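Local coordinates for putative electron transport related protein (Corynebacterium diphtheriae, PDB 4PQ1) that probably acts as a thioredoxin-like thiol-disulfide oxidoreductase, a DsbF homologue that passes electrons through a CxxC cysteine pair, at residues A[42-55]-A[73-86]. Numbering follows the deposited sequence.
Sequences YKDKIVVLNAWGQW and LGDKGTVVGINVRD
Gln54 and Asp86 meet through two hydrogen bonds, one to each carboxylate oxygen. Asp86 OD2 takes the backbone N of Gln54 at 2.9 Å on the syn lone pair. OD1 accepts Gln54 NE2 at 3.0 Å, also syn. Two bends, chi1 58° and chi2 80°, curl the Gln54 chain so that NE2 points at OD1, which lies close to the amide plane. The anti lone pair of OD2 is used as well, by Asn83 ND2 at 2.8 Å, so three N-H groups fix the rotation of this buried carboxylate. Asn83 ND2 also sits over one face of the Trp52 indole, toward the rim, with amide and ring planes 38° apart; the indole NE1 is hydrogen-bonded to Ser105 OG, and Gly81 CA lies at the ring edge. Next along, Trp55 presents its edge: NE1 donates to Val84 O at 3.0 Å, nearly in the ring plane, and CD1 lies 3.3 Å from Asp86 OD1.

The cluster lies just beyond the C-terminal ends of strands 46-52 and 77-83, which run parallel, joined by alternating backbone bonds from Ile46 N–Lys76 O to Val84 N–Trp52 O. On one face, Leu73 splays its two methyls, CD2 crossing Ile46 CG2 at 3.7 Å and CD1 meeting Val48 CG2; Ile154 of helix 147-156 packs against all three residues. On the other face, Thr78 CG2 sits over the centre of the Tyr42 ring, 3.7 Å from its centroid, and Leu49 and Val80 lie side by side.

Helices 57-61 and 63-73 link the two strands, making a beta-alpha-beta crossover at the centre of the thioredoxin fold. Trp55 directly precedes the disulfide-bonded Cys56 and Cys59, and the Asp86 bonds probably help set the turn from the strand into the CxxC helix, the probable redox site.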
ATOM      1  N   TYR A  42     -12.770  -4.468   1.066  1.00 25.79           N
ATOM      2  CA  TYR A  42     -12.073  -5.590   0.434  1.00 30.60           C
ATOM      3  C   TYR A  42     -11.844  -6.752   1.411  1.00 26.74           C
ATOM      4  O   TYR A  42     -10.844  -7.468   1.324  1.00 21.87           O
ATOM      5  CB  TYR A  42     -10.751  -5.114  -0.150  1.00 24.91           C
ATOM      6  CG  TYR A  42     -10.911  -3.794  -0.882  1.00 29.67           C
ATOM      7  CD1 TYR A  42     -11.415  -3.751  -2.172  1.00 29.71           C
ATOM      8  CD2 TYR A  42     -10.588  -2.588  -0.262  1.00 30.12           C
ATOM      9  CE1 TYR A  42     -11.576  -2.528  -2.842  1.00 38.62           C
ATOM     10  CE2 TYR A  42     -10.744  -1.368  -0.921  1.00 31.90           C
ATOM     11  CZ  TYR A  42     -11.239  -1.343  -2.209  1.00 31.29           C
ATOM     12  OH  TYR A  42     -11.400  -0.130  -2.860  1.00 39.98           O
ATOM     13  N   LYS A  43     -12.772  -6.916   2.347  1.00 31.91           N
ATOM     14  CA  LYS A  43     -12.723  -8.036   3.294  1.00 34.61           C
ATOM     15  C   LYS A  43     -12.578  -9.350   2.549  1.00 33.28           C
ATOM     16  O   LYS A  43     -13.223  -9.552   1.523  1.00 37.29           O
ATOM     17  CB  LYS A  43     -13.976  -8.064   4.163  1.00 37.08           C
ATOM     18  CG  LYS A  43     -13.961  -9.131   5.235  1.00 42.02           C
ATOM     19  CD  LYS A  43     -15.297  -9.189   5.966  1.00 49.20           C
ATOM     20  CE  LYS A  43     -15.276 -10.203   7.105  1.00 31.68           C
ATOM     21  NZ  LYS A  43     -14.379  -9.762   8.200  1.00 37.47           N
ATOM     22  N   ASP A  44     -11.706 -10.219   3.058  1.00 41.55           N
ATOM     23  CA  ASP A  44     -11.444 -11.545   2.490  1.00 34.54           C
ATOM     24  C   ASP A  44     -10.796 -11.467   1.110  1.00 36.83           C
ATOM     25  O   ASP A  44     -10.698 -12.466   0.393  1.00 33.63           O
ATOM     26  CB  ASP A  44     -12.737 -12.369   2.447  1.00 33.06           C
ATOM     27  CG  ASP A  44     -13.319 -12.589   3.835  1.00 41.48           C
ATOM     28  OD1 ASP A  44     -12.574 -13.107   4.709  1.00 28.08           O
ATOM     29  OD2 ASP A  44     -14.494 -12.209   4.067  1.00 40.21           O
ATOM     30  N   LYS A  45     -10.331 -10.276   0.754  1.00 30.78           N
ATOM     31  CA  LYS A  45      -9.597 -10.086  -0.494  1.00 32.14           C
ATOM     32  C   LYS A  45      -8.151  -9.659  -0.213  1.00 26.27           C
ATOM     33  O   LYS A  45      -7.861  -9.022   0.807  1.00 25.15           O
ATOM     34  CB  LYS A  45     -10.296  -9.052  -1.365  1.00 32.40           C
ATOM     35  CG  LYS A  45     -11.731  -9.381  -1.754  1.00 35.03           C
ATOM     36  CD  LYS A  45     -11.780 -10.377  -2.895  1.00 41.30           C
ATOM     37  CE  LYS A  45     -13.155 -10.387  -3.556  1.00 40.65           C
ATOM     38  NZ  LYS A  45     -13.341 -11.592  -4.419  1.00 61.42           N
ATOM     39  N   ILE A  46      -7.246 -10.030  -1.108  1.00 20.58           N
ATOM     40  CA  ILE A  46      -5.859  -9.603  -1.000  1.00 30.55           C
ATOM     41  C   ILE A  46      -5.767  -8.083  -1.216  1.00 36.75           C
ATOM     42  O   ILE A  46      -6.481  -7.523  -2.051  1.00 28.82           O
ATOM     43  CB  ILE A  46      -4.971 -10.332  -2.021  1.00 36.55           C
ATOM     44  CG1 ILE A  46      -4.931 -11.830  -1.724  1.00 29.90           C
ATOM     45  CG2 ILE A  46      -3.561  -9.768  -2.018  1.00 35.93           C
ATOM     46  CD1 ILE A  46      -4.154 -12.601  -2.768  1.00 31.71           C
ATOM     47  N   VAL A  47      -4.922  -7.417  -0.436  1.00 27.55           N
ATOM     48  CA  VAL A  47      -4.803  -5.977  -0.521  1.00 27.29           C
ATOM     49  C   VAL A  47      -3.340  -5.542  -0.489  1.00 33.39           C
ATOM     50  O   VAL A  47      -2.602  -5.850   0.464  1.00 24.86           O
ATOM     51  CB  VAL A  47      -5.564  -5.271   0.613  1.00 27.03           C
ATOM     52  CG1 VAL A  47      -5.283  -3.785   0.566  1.00 26.58           C
ATOM     53  CG2 VAL A  47      -7.075  -5.528   0.498  1.00 29.79           C
ATOM     54  N   VAL A  48      -2.922  -4.834  -1.540  1.00 25.32           N
ATOM     55  CA  VAL A  48      -1.570  -4.297  -1.588  1.00 28.35           C
ATOM     56  C   VAL A  48      -1.592  -2.801  -1.302  1.00 31.21           C
ATOM     57  O   VAL A  48      -2.078  -2.011  -2.120  1.00 31.11           O
ATOM     58  CB  VAL A  48      -0.900  -4.558  -2.954  1.00 27.02           C
ATOM     59  CG1 VAL A  48       0.510  -4.004  -2.965  1.00 27.33           C
ATOM     60  CG2 VAL A  48      -0.879  -6.045  -3.249  1.00 24.97           C
ATOM     61  N   LEU A  49      -1.078  -2.425  -0.129  1.00 31.16           N
ATOM     62  CA  LEU A  49      -0.979  -1.016   0.291  1.00 27.73           C
ATOM     63  C   LEU A  49       0.326  -0.398  -0.162  1.00 24.46           C
ATOM     64  O   LEU A  49       1.402  -0.987   0.011  1.00 20.20           O
ATOM     65  CB  LEU A  49      -1.062  -0.888   1.816  1.00 29.65           C
ATOM     66  CG  LEU A  49      -2.256  -1.448   2.559  1.00 23.59           C
ATOM     67  CD1 LEU A  49      -1.916  -1.480   4.034  1.00 21.69           C
ATOM     68  CD2 LEU A  49      -3.464  -0.574   2.278  1.00 22.27           C
ATOM     69  N   ASN A  50       0.234   0.808  -0.703  1.00 24.61           N
ATOM     70  CA  ASN A  50       1.399   1.513  -1.205  1.00 21.66           C
ATOM     71  C   ASN A  50       1.328   2.983  -0.849  1.00 19.99           C
ATOM     72  O   ASN A  50       0.386   3.686  -1.235  1.00 17.52           O
ATOM     73  CB  ASN A  50       1.518   1.332  -2.719  1.00 24.57           C
ATOM     74  CG  ASN A  50       2.645   2.135  -3.311  1.00 23.17           C
ATOM     75  OD1 ASN A  50       2.405   3.153  -3.946  1.00 30.18           O
ATOM     76  ND2 ASN A  50       3.885   1.696  -3.096  1.00 21.00           N
ATOM     77  N   ALA A  51       2.303   3.429  -0.062  1.00 19.79           N
ATOM     78  CA  ALA A  51       2.437   4.841   0.281  1.00 23.86           C
ATOM     79  C   ALA A  51       3.251   5.541  -0.798  1.00 23.35           C
ATOM     80  O   ALA A  51       4.350   5.096  -1.151  1.00 23.35           O
ATOM     81  CB  ALA A  51       3.091   5.007   1.633  1.00 18.07           C
ATOM     82  N   TRP A  52       2.706   6.632  -1.325  1.00 22.67           N
ATOM     83  CA  TRP A  52       3.283   7.281  -2.490  1.00 19.05           C
ATOM     84  C   TRP A  52       2.965   8.768  -2.483  1.00 20.63           C
ATOM     85  O   TRP A  52       2.138   9.227  -1.697  1.00 19.86           O
ATOM     86  CB  TRP A  52       2.742   6.641  -3.772  1.00 20.85           C
ATOM     87  CG  TRP A  52       1.278   6.962  -4.037  1.00 20.72           C
ATOM     88  CD1 TRP A  52       0.187   6.311  -3.533  1.00 21.79           C
ATOM     89  CD2 TRP A  52       0.764   8.018  -4.868  1.00 24.27           C
ATOM     90  NE1 TRP A  52      -0.978   6.892  -4.006  1.00 19.89           N
ATOM     91  CE2 TRP A  52      -0.646   7.942  -4.827  1.00 24.98           C
ATOM     92  CE3 TRP A  52       1.358   9.003  -5.658  1.00 22.15           C
ATOM     93  CZ2 TRP A  52      -1.468   8.833  -5.530  1.00 19.31           C
ATOM     94  CZ3 TRP A  52       0.536   9.894  -6.360  1.00 29.00           C
ATOM     95  CH2 TRP A  52      -0.860   9.795  -6.293  1.00 28.14           C
ATOM     96  N   GLY A  53       3.629   9.514  -3.364  1.00 22.00           N
ATOM     97  CA  GLY A  53       3.320  10.919  -3.597  1.00 19.98           C
ATOM     98  C   GLY A  53       3.862  11.219  -4.978  1.00 23.08           C
ATOM     99  O   GLY A  53       4.875  10.639  -5.367  1.00 23.37           O
ATOM    100  N   GLN A  54       3.200  12.092  -5.734  1.00 29.67           N
ATOM    101  CA  GLN A  54       3.679  12.432  -7.079  1.00 27.40           C
ATOM    102  C   GLN A  54       5.027  13.153  -7.048  1.00 23.88           C
ATOM    103  O   GLN A  54       5.729  13.190  -8.053  1.00 34.28           O
ATOM    104  CB  GLN A  54       2.640  13.273  -7.830  1.00 22.69           C
ATOM    105  CG  GLN A  54       2.250  14.566  -7.144  1.00 26.34           C
ATOM    106  CD  GLN A  54       3.266  15.670  -7.351  1.00 27.93           C
ATOM    107  OE1 GLN A  54       3.704  15.924  -8.477  1.00 25.65           O
ATOM    108  NE2 GLN A  54       3.664  16.318  -6.259  1.00 27.78           N
ATOM    109  N   TRP A  55       5.380  13.711  -5.892  1.00 19.79           N
ATOM    110  CA  TRP A  55       6.625  14.461  -5.701  1.00 26.23           C
ATOM    111  C   TRP A  55       7.826  13.531  -5.571  1.00 25.87           C
ATOM    112  O   TRP A  55       8.973  13.966  -5.446  1.00 27.53           O
ATOM    113  CB  TRP A  55       6.511  15.336  -4.445  1.00 24.39           C
ATOM    114  CG  TRP A  55       6.002  14.530  -3.296  1.00 26.36           C
ATOM    115  CD1 TRP A  55       4.703  14.435  -2.862  1.00 24.55           C
ATOM    116  CD2 TRP A  55       6.769  13.656  -2.465  1.00 21.07           C
ATOM    117  NE1 TRP A  55       4.628  13.576  -1.793  1.00 24.52           N
ATOM    118  CE2 TRP A  55       5.881  13.077  -1.538  1.00 26.86           C
ATOM    119  CE3 TRP A  55       8.122  13.311  -2.410  1.00 19.83           C
ATOM    120  CZ2 TRP A  55       6.304  12.164  -0.578  1.00 27.56           C
ATOM    121  CZ3 TRP A  55       8.536  12.415  -1.454  1.00 26.84           C
ATOM    122  CH2 TRP A  55       7.634  11.847  -0.552  1.00 24.86           C
ATOM    123  N   LEU A  73      -4.130  -8.926  -9.862  1.00 35.78           N
ATOM    124  CA  LEU A  73      -4.969  -9.389  -8.761  1.00 36.66           C
ATOM    125  C   LEU A  73      -6.412  -9.561  -9.216  1.00 38.32           C
ATOM    126  O   LEU A  73      -7.077 -10.527  -8.843  1.00 42.33           O
ATOM    127  CB  LEU A  73      -4.896  -8.423  -7.578  1.00 32.54           C
ATOM    128  CG  LEU A  73      -3.617  -8.453  -6.737  1.00 28.42           C
ATOM    129  CD1 LEU A  73      -3.410  -7.126  -6.010  1.00 29.08           C
ATOM    130  CD2 LEU A  73      -3.678  -9.601  -5.732  1.00 31.12           C
ATOM    131  N   GLY A  74      -6.885  -8.623 -10.026  1.00 38.43           N
ATOM    132  CA  GLY A  74      -8.214  -8.698 -10.604  1.00 38.48           C
ATOM    133  C   GLY A  74      -9.307  -8.808  -9.566  1.00 42.75           C
ATOM    134  O   GLY A  74      -9.432  -7.947  -8.694  1.00 43.61           O
ATOM    135  N   ASP A  75     -10.092  -9.881  -9.664  1.00 50.08           N
ATOM    136  CA  ASP A  75     -11.189 -10.160  -8.732  1.00 50.10           C
ATOM    137  C   ASP A  75     -10.700 -10.414  -7.315  1.00 48.34           C
ATOM    138  O   ASP A  75     -11.326 -10.006  -6.336  1.00 51.74           O
ATOM    139  CB  ASP A  75     -11.983 -11.376  -9.202  1.00 44.75           C
ATOM    140  CG  ASP A  75     -13.340 -11.007  -9.730  1.00 52.56           C
ATOM    141  OD1 ASP A  75     -13.771  -9.863  -9.484  1.00 59.87           O
ATOM    142  OD2 ASP A  75     -13.979 -11.860 -10.379  1.00 58.62           O
ATOM    143  N   LYS A  76      -9.570 -11.103  -7.233  1.00 50.84           N
ATOM    144  CA  LYS A  76      -9.034 -11.629  -5.989  1.00 36.54           C
ATOM    145  C   LYS A  76      -8.551 -10.556  -5.025  1.00 40.33           C
ATOM    146  O   LYS A  76      -8.283 -10.843  -3.857  1.00 40.46           O
ATOM    147  CB  LYS A  76      -7.894 -12.585  -6.312  1.00 37.84           C
ATOM    148  CG  LYS A  76      -8.310 -13.689  -7.272  1.00 48.72           C
ATOM    149  CD  LYS A  76      -9.544 -14.423  -6.748  1.00 50.09           C
ATOM    150  CE  LYS A  76      -9.690 -15.805  -7.377  1.00 52.48           C
ATOM    151  NZ  LYS A  76      -9.853 -15.717  -8.851  1.00 57.42           N
ATOM    152  N   GLY A  77      -8.431  -9.321  -5.511  1.00 41.01           N
ATOM    153  CA  GLY A  77      -7.982  -8.230  -4.665  1.00 31.06           C
ATOM    154  C   GLY A  77      -7.790  -6.897  -5.359  1.00 36.77           C
ATOM    155  O   GLY A  77      -8.406  -6.623  -6.387  1.00 37.25           O
ATOM    156  N   THR A  78      -6.916  -6.073  -4.788  1.00 35.77           N
ATOM    157  CA  THR A  78      -6.781  -4.683  -5.202  1.00 32.31           C
ATOM    158  C   THR A  78      -5.504  -4.063  -4.649  1.00 32.24           C
ATOM    159  O   THR A  78      -4.998  -4.480  -3.603  1.00 31.82           O
ATOM    160  CB  THR A  78      -7.983  -3.831  -4.720  1.00 27.91           C
ATOM    161  OG1 THR A  78      -7.962  -2.554  -5.366  1.00 36.29           O
ATOM    162  CG2 THR A  78      -7.910  -3.595  -3.213  1.00 25.21           C
ATOM    163  N   VAL A  79      -4.981  -3.064  -5.354  1.00 26.94           N
ATOM    164  CA  VAL A  79      -3.992  -2.170  -4.769  1.00 27.13           C
ATOM    165  C   VAL A  79      -4.760  -1.017  -4.131  1.00 23.82           C
ATOM    166  O   VAL A  79      -5.806  -0.612  -4.637  1.00 23.71           O
ATOM    167  CB  VAL A  79      -2.983  -1.642  -5.822  1.00 29.83           C
ATOM    168  CG1 VAL A  79      -2.014  -0.638  -5.197  1.00 18.52           C
ATOM    169  CG2 VAL A  79      -2.210  -2.810  -6.458  1.00 23.73           C
ATOM    170  N   VAL A  80      -4.279  -0.531  -2.995  1.00 27.55           N
ATOM    171  CA  VAL A  80      -4.799   0.702  -2.400  1.00 25.25           C
ATOM    172  C   VAL A  80      -3.661   1.651  -2.080  1.00 22.30           C
ATOM    173  O   VAL A  80      -2.783   1.330  -1.289  1.00 25.49           O
ATOM    174  CB  VAL A  80      -5.587   0.441  -1.116  1.00 25.41           C
ATOM    175  CG1 VAL A  80      -5.981   1.776  -0.484  1.00 22.04           C
ATOM    176  CG2 VAL A  80      -6.810  -0.392  -1.423  1.00 17.29           C
ATOM    177  N   GLY A  81      -3.659   2.820  -2.707  1.00 29.57           N
ATOM    178  CA  GLY A  81      -2.578   3.755  -2.498  1.00 18.60           C
ATOM    179  C   GLY A  81      -2.817   4.560  -1.250  1.00 16.54           C
ATOM    180  O   GLY A  81      -3.960   4.806  -0.847  1.00 18.44           O
ATOM    181  N   ILE A  82      -1.730   4.969  -0.620  1.00 15.21           N
ATOM    182  CA  ILE A  82      -1.822   5.910   0.484  1.00 16.68           C
ATOM    183  C   ILE A  82      -0.987   7.131   0.093  1.00 19.87           C
ATOM    184  O   ILE A  82       0.235   7.140   0.226  1.00 21.43           O
ATOM    185  CB  ILE A  82      -1.337   5.284   1.808  1.00 20.74           C
ATOM    186  CG1 ILE A  82      -2.189   4.060   2.143  1.00 20.66           C
ATOM    187  CG2 ILE A  82      -1.375   6.293   2.953  1.00 17.60           C
ATOM    188  CD1 ILE A  82      -1.732   3.324   3.370  1.00 30.03           C
ATOM    189  N   ASN A  83      -1.661   8.155  -0.407  1.00 20.70           N
ATOM    190  CA  ASN A  83      -1.001   9.353  -0.921  1.00 18.74           C
ATOM    191  C   ASN A  83      -0.568  10.237   0.241  1.00 20.96           C
ATOM    192  O   ASN A  83      -1.413  10.759   0.983  1.00 20.46           O
ATOM    193  CB  ASN A  83      -1.958  10.067  -1.884  1.00 23.64           C
ATOM    194  CG  ASN A  83      -1.421  11.397  -2.405  1.00 20.00           C
ATOM    195  OD1 ASN A  83      -2.077  12.420  -2.257  1.00 22.14           O
ATOM    196  ND2 ASN A  83      -0.239  11.384  -3.011  1.00 18.79           N
ATOM    197  N   VAL A  84       0.745  10.353   0.453  1.00 15.72           N
ATOM    198  CA  VAL A  84       1.236  11.141   1.582  1.00 21.54           C
ATOM    199  C   VAL A  84       2.021  12.378   1.090  1.00 21.84           C
ATOM    200  O   VAL A  84       2.570  12.372  -0.008  1.00 17.72           O
ATOM    201  CB  VAL A  84       2.121  10.290   2.535  1.00 22.56           C
ATOM    202  CG1 VAL A  84       1.357   9.018   2.993  1.00 18.72           C
ATOM    203  CG2 VAL A  84       3.442   9.910   1.876  1.00 18.44           C
ATOM    204  N   ARG A  85       2.030  13.436   1.900  1.00 24.94           N
ATOM    205  CA  ARG A  85       2.878  14.611   1.660  1.00 26.07           C
ATOM    206  C   ARG A  85       2.566  15.312   0.344  1.00 21.99           C
ATOM    207  O   ARG A  85       3.355  16.111  -0.155  1.00 28.69           O
ATOM    208  CB  ARG A  85       4.357  14.226   1.693  1.00 28.07           C
ATOM    209  CG  ARG A  85       5.008  14.402   3.041  1.00 33.15           C
ATOM    210  CD  ARG A  85       6.282  13.570   3.184  1.00 29.83           C
ATOM    211  NE  ARG A  85       6.187  12.803   4.410  1.00 45.19           N
ATOM    212  CZ  ARG A  85       6.854  11.691   4.688  1.00 36.70           C
ATOM    213  NH1 ARG A  85       7.722  11.170   3.827  1.00 29.85           N
ATOM    214  NH2 ARG A  85       6.639  11.103   5.855  1.00 38.36           N
ATOM    215  N   ASP A  86       1.404  15.006  -0.210  1.00 24.88           N
ATOM    216  CA  ASP A  86       0.862  15.770  -1.313  1.00 24.58           C
ATOM    217  C   ASP A  86      -0.184  16.715  -0.742  1.00 25.07           C
ATOM    218  O   ASP A  86      -1.369  16.382  -0.655  1.00 29.36           O
ATOM    219  CB  ASP A  86       0.280  14.851  -2.384  1.00 23.75           C
ATOM    220  CG  ASP A  86       1.232  14.649  -3.542  1.00 25.96           C
ATOM    221  OD1 ASP A  86       1.858  15.646  -3.959  1.00 22.74           O
ATOM    222  OD2 ASP A  86       1.353  13.505  -4.038  1.00 25.34           O
TER